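Local atomic coordinates of salicylaldehyde dehydrogenase NahF (Pseudomonas putida, PDB entry 4JZ6), a protein that probably catalyses the NAD+-dependent oxidation of salicylaldehyde to salicylate, a step in naphthalene degradation, as a member of the aldehyde dehydrogenase family. Residues L22-A27 / A63-E68. Residues are numbered along the deposited sequence; the frame is centred on the assembly and turned at random.
Sequences LFINNA and AQAAEE
Between residues 22-27 and 63-68 the backbones come nearest at N25 and A65, 6.3 Å apart between CA atoms. The methyl of A65 points at the turn and meets two neighbouring side chains there. From I24 it receives the CG2 branch, which stands 3.8 Å from A65 CB in an apolar contact; with chi1 -58°, CG2 lies anti to the backbone N and CG1 anti to the carbonyl carbon. The amide of N25 supplies the second neighbour, its ND2 approaching A65 CB to 3.7 Å in a van der Waals contact. The amide oxygen of N25, OD1, is linked to the helix through a water that donates both its hydrogens, one to N25 OD1 at 2.9 Å and one to A65 O at 2.8 Å. Beside this small interface, away from the salicylaldehyde pockets, N216 of strand 215-218 touches both I24 and A65, and its OD1 accepts a hydrogen bond from N25 N. I24 and A27 pair by two backbone hydrogen bonds, I24 N to A27 O at 3.0 Å and a weak one from A27 N to I24 O, around a two-residue turn close to type I', N25 and N26 both having left-handed helical backbone angles. The contact thus seats on helix 56-73 the turn of the antiparallel beta-hairpin formed by strands 18-24 and 27-29, part of a mixed sheet with strands 47-52 and 36-40.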
ATOM      1  N   LEU A  22     -20.002  10.673 -22.167  1.00 44.42           N
ATOM      2  CA  LEU A  22     -19.048  10.888 -21.077  1.00 39.06           C
ATOM      3  C   LEU A  22     -19.685  11.796 -20.027  1.00 41.10           C
ATOM      4  O   LEU A  22     -20.670  12.482 -20.312  1.00 50.75           O
ATOM      5  CB  LEU A  22     -17.776  11.550 -21.613  1.00 36.34           C
ATOM      6  CG  LEU A  22     -16.576  10.684 -22.012  1.00 36.70           C
ATOM      7  CD1 LEU A  22     -16.990   9.287 -22.470  1.00 30.66           C
ATOM      8  CD2 LEU A  22     -15.746  11.397 -23.082  1.00 31.71           C
ATOM      9  N   PHE A  23     -19.128  11.815 -18.820  1.00 29.57           N
ATOM     10  CA  PHE A  23     -19.657  12.680 -17.768  1.00 28.16           C
ATOM     11  C   PHE A  23     -18.567  13.474 -17.048  1.00 31.03           C
ATOM     12  O   PHE A  23     -17.746  12.906 -16.325  1.00 40.73           O
ATOM     13  CB  PHE A  23     -20.460  11.857 -16.767  1.00 27.47           C
ATOM     14  CG  PHE A  23     -21.176  12.679 -15.740  1.00 27.02           C
ATOM     15  CD1 PHE A  23     -22.348  13.349 -16.064  1.00 27.77           C
ATOM     16  CD2 PHE A  23     -20.687  12.773 -14.445  1.00 26.05           C
ATOM     17  CE1 PHE A  23     -23.023  14.103 -15.114  1.00 27.65           C
ATOM     18  CE2 PHE A  23     -21.351  13.523 -13.493  1.00 25.84           C
ATOM     19  CZ  PHE A  23     -22.524  14.186 -13.826  1.00 30.34           C
ATOM     20  N   ILE A  24     -18.561  14.790 -17.258  1.00 28.27           N
ATOM     21  CA  ILE A  24     -17.610  15.685 -16.603  1.00 31.63           C
ATOM     22  C   ILE A  24     -18.302  16.963 -16.125  1.00 35.24           C
ATOM     23  O   ILE A  24     -19.015  17.608 -16.894  1.00 36.67           O
ATOM     24  CB  ILE A  24     -16.455  16.074 -17.544  1.00 30.28           C
ATOM     25  CG1 ILE A  24     -15.712  14.828 -18.030  1.00 28.51           C
ATOM     26  CG2 ILE A  24     -15.504  17.022 -16.845  1.00 28.38           C
ATOM     27  CD1 ILE A  24     -14.522  15.131 -18.906  1.00 29.99           C
ATOM     28  N   ASN A  25     -18.090  17.318 -14.858  1.00 33.40           N
ATOM     29  CA  ASN A  25     -18.666  18.532 -14.269  1.00 42.61           C
ATOM     30  C   ASN A  25     -20.188  18.637 -14.365  1.00 42.68           C
ATOM     31  O   ASN A  25     -20.712  19.656 -14.814  1.00 42.33           O
ATOM     32  CB  ASN A  25     -18.031  19.784 -14.880  1.00 48.84           C
ATOM     33  CG  ASN A  25     -16.948  20.375 -14.005  1.00 51.29           C
ATOM     34  OD1 ASN A  25     -17.024  20.318 -12.774  1.00 46.48           O
ATOM     35  ND2 ASN A  25     -15.930  20.954 -14.634  1.00 54.26           N
ATOM     36  N   ASN A  26     -20.887  17.590 -13.935  1.00 40.44           N
ATOM     37  CA  ASN A  26     -22.345  17.557 -13.988  1.00 41.55           C
ATOM     38  C   ASN A  26     -22.881  17.761 -15.401  1.00 47.87           C
ATOM     39  O   ASN A  26     -23.997  18.254 -15.590  1.00 55.58           O
ATOM     40  CB  ASN A  26     -22.959  18.576 -13.017  1.00 41.57           C
ATOM     41  CG  ASN A  26     -23.109  18.024 -11.608  1.00 48.74           C
ATOM     42  OD1 ASN A  26     -22.699  16.897 -11.316  1.00 46.90           O
ATOM     43  ND2 ASN A  26     -23.694  18.824 -10.722  1.00 52.33           N
ATOM     44  N   ALA A  27     -22.077  17.381 -16.391  1.00 43.06           N
ATOM     45  CA  ALA A  27     -22.476  17.519 -17.788  1.00 41.80           C
ATOM     46  C   ALA A  27     -22.211  16.244 -18.577  1.00 40.27           C
ATOM     47  O   ALA A  27     -21.104  15.705 -18.553  1.00 30.15           O
ATOM     48  CB  ALA A  27     -21.760  18.698 -18.433  1.00 31.45           C
ATOM     49  N   ALA A  63      -9.656  14.899 -14.924  1.00 26.18           N
ATOM     50  CA  ALA A  63      -8.801  15.028 -13.755  1.00 28.06           C
ATOM     51  C   ALA A  63      -8.822  16.458 -13.231  1.00 27.28           C
ATOM     52  O   ALA A  63      -8.915  16.690 -12.019  1.00 24.89           O
ATOM     53  CB  ALA A  63      -7.389  14.609 -14.088  1.00 30.30           C
ATOM     54  N   GLN A  64      -8.733  17.412 -14.152  1.00 28.38           N
ATOM     55  CA  GLN A  64      -8.751  18.823 -13.792  1.00 33.09           C
ATOM     56  C   GLN A  64     -10.054  19.183 -13.082  1.00 31.38           C
ATOM     57  O   GLN A  64     -10.042  19.856 -12.047  1.00 30.56           O
ATOM     58  CB  GLN A  64      -8.520  19.699 -15.029  1.00 33.19           C
ATOM     59  CG  GLN A  64      -7.088  19.612 -15.568  1.00 40.38           C
ATOM     60  CD  GLN A  64      -6.917  20.260 -16.934  1.00 49.62           C
ATOM     61  OE1 GLN A  64      -7.894  20.564 -17.625  1.00 56.64           O
ATOM     62  NE2 GLN A  64      -5.666  20.471 -17.330  1.00 49.83           N
ATOM     63  N   ALA A  65     -11.169  18.707 -13.630  1.00 27.07           N
ATOM     64  CA  ALA A  65     -12.466  18.869 -12.981  1.00 26.20           C
ATOM     65  C   ALA A  65     -12.444  18.294 -11.561  1.00 27.81           C
ATOM     66  O   ALA A  65     -12.867  18.953 -10.613  1.00 24.76           O
ATOM     67  CB  ALA A  65     -13.558  18.211 -13.808  1.00 26.52           C
ATOM     68  N   ALA A  66     -11.940  17.071 -11.422  1.00 24.52           N
ATOM     69  CA  ALA A  66     -11.871  16.424 -10.116  1.00 23.53           C
ATOM     70  C   ALA A  66     -11.007  17.219  -9.142  1.00 23.28           C
ATOM     71  O   ALA A  66     -11.377  17.403  -7.979  1.00 22.73           O
ATOM     72  CB  ALA A  66     -11.355  15.002 -10.247  1.00 23.15           C
ATOM     73  N   GLU A  67      -9.858  17.689  -9.623  1.00 26.96           N
ATOM     74  CA  GLU A  67      -8.950  18.490  -8.803  1.00 32.14           C
ATOM     75  C   GLU A  67      -9.640  19.764  -8.331  1.00 34.34           C
ATOM     76  O   GLU A  67      -9.612  20.097  -7.145  1.00 36.16           O
ATOM     77  CB  GLU A  67      -7.672  18.824  -9.583  1.00 33.99           C
ATOM     78  CG  GLU A  67      -6.707  19.761  -8.865  1.00 42.70           C
ATOM     79  CD  GLU A  67      -5.706  19.038  -7.979  1.00 56.29           C
ATOM     80  OE1 GLU A  67      -4.600  19.580  -7.775  1.00 63.47           O
ATOM     81  OE2 GLU A  67      -6.015  17.935  -7.483  1.00 60.45           O
ATOM     82  N   GLU A  68     -10.272  20.460  -9.271  1.00 31.50           N
ATOM     83  CA  GLU A  68     -10.946  21.720  -8.985  1.00 31.29           C
ATOM     84  C   GLU A  68     -12.064  21.552  -7.961  1.00 24.33           C
ATOM     85  O   GLU A  68     -12.194  22.348  -7.035  1.00 40.90           O
ATOM     86  CB  GLU A  68     -11.498  22.325 -10.280  1.00 34.65           C
ATOM     87  CG  GLU A  68     -12.280  23.617 -10.087  1.00 41.95           C
ATOM     88  CD  GLU A  68     -11.417  24.781  -9.610  1.00 44.94           C
ATOM     89  OE1 GLU A  68     -10.173  24.718  -9.754  1.00 39.91           O
ATOM     90  OE2 GLU A  68     -11.997  25.764  -9.092  1.00 46.41           O
TER
HETATM   91  O   HOH W   1     -14.819  20.855 -11.006  1.00 25.90           O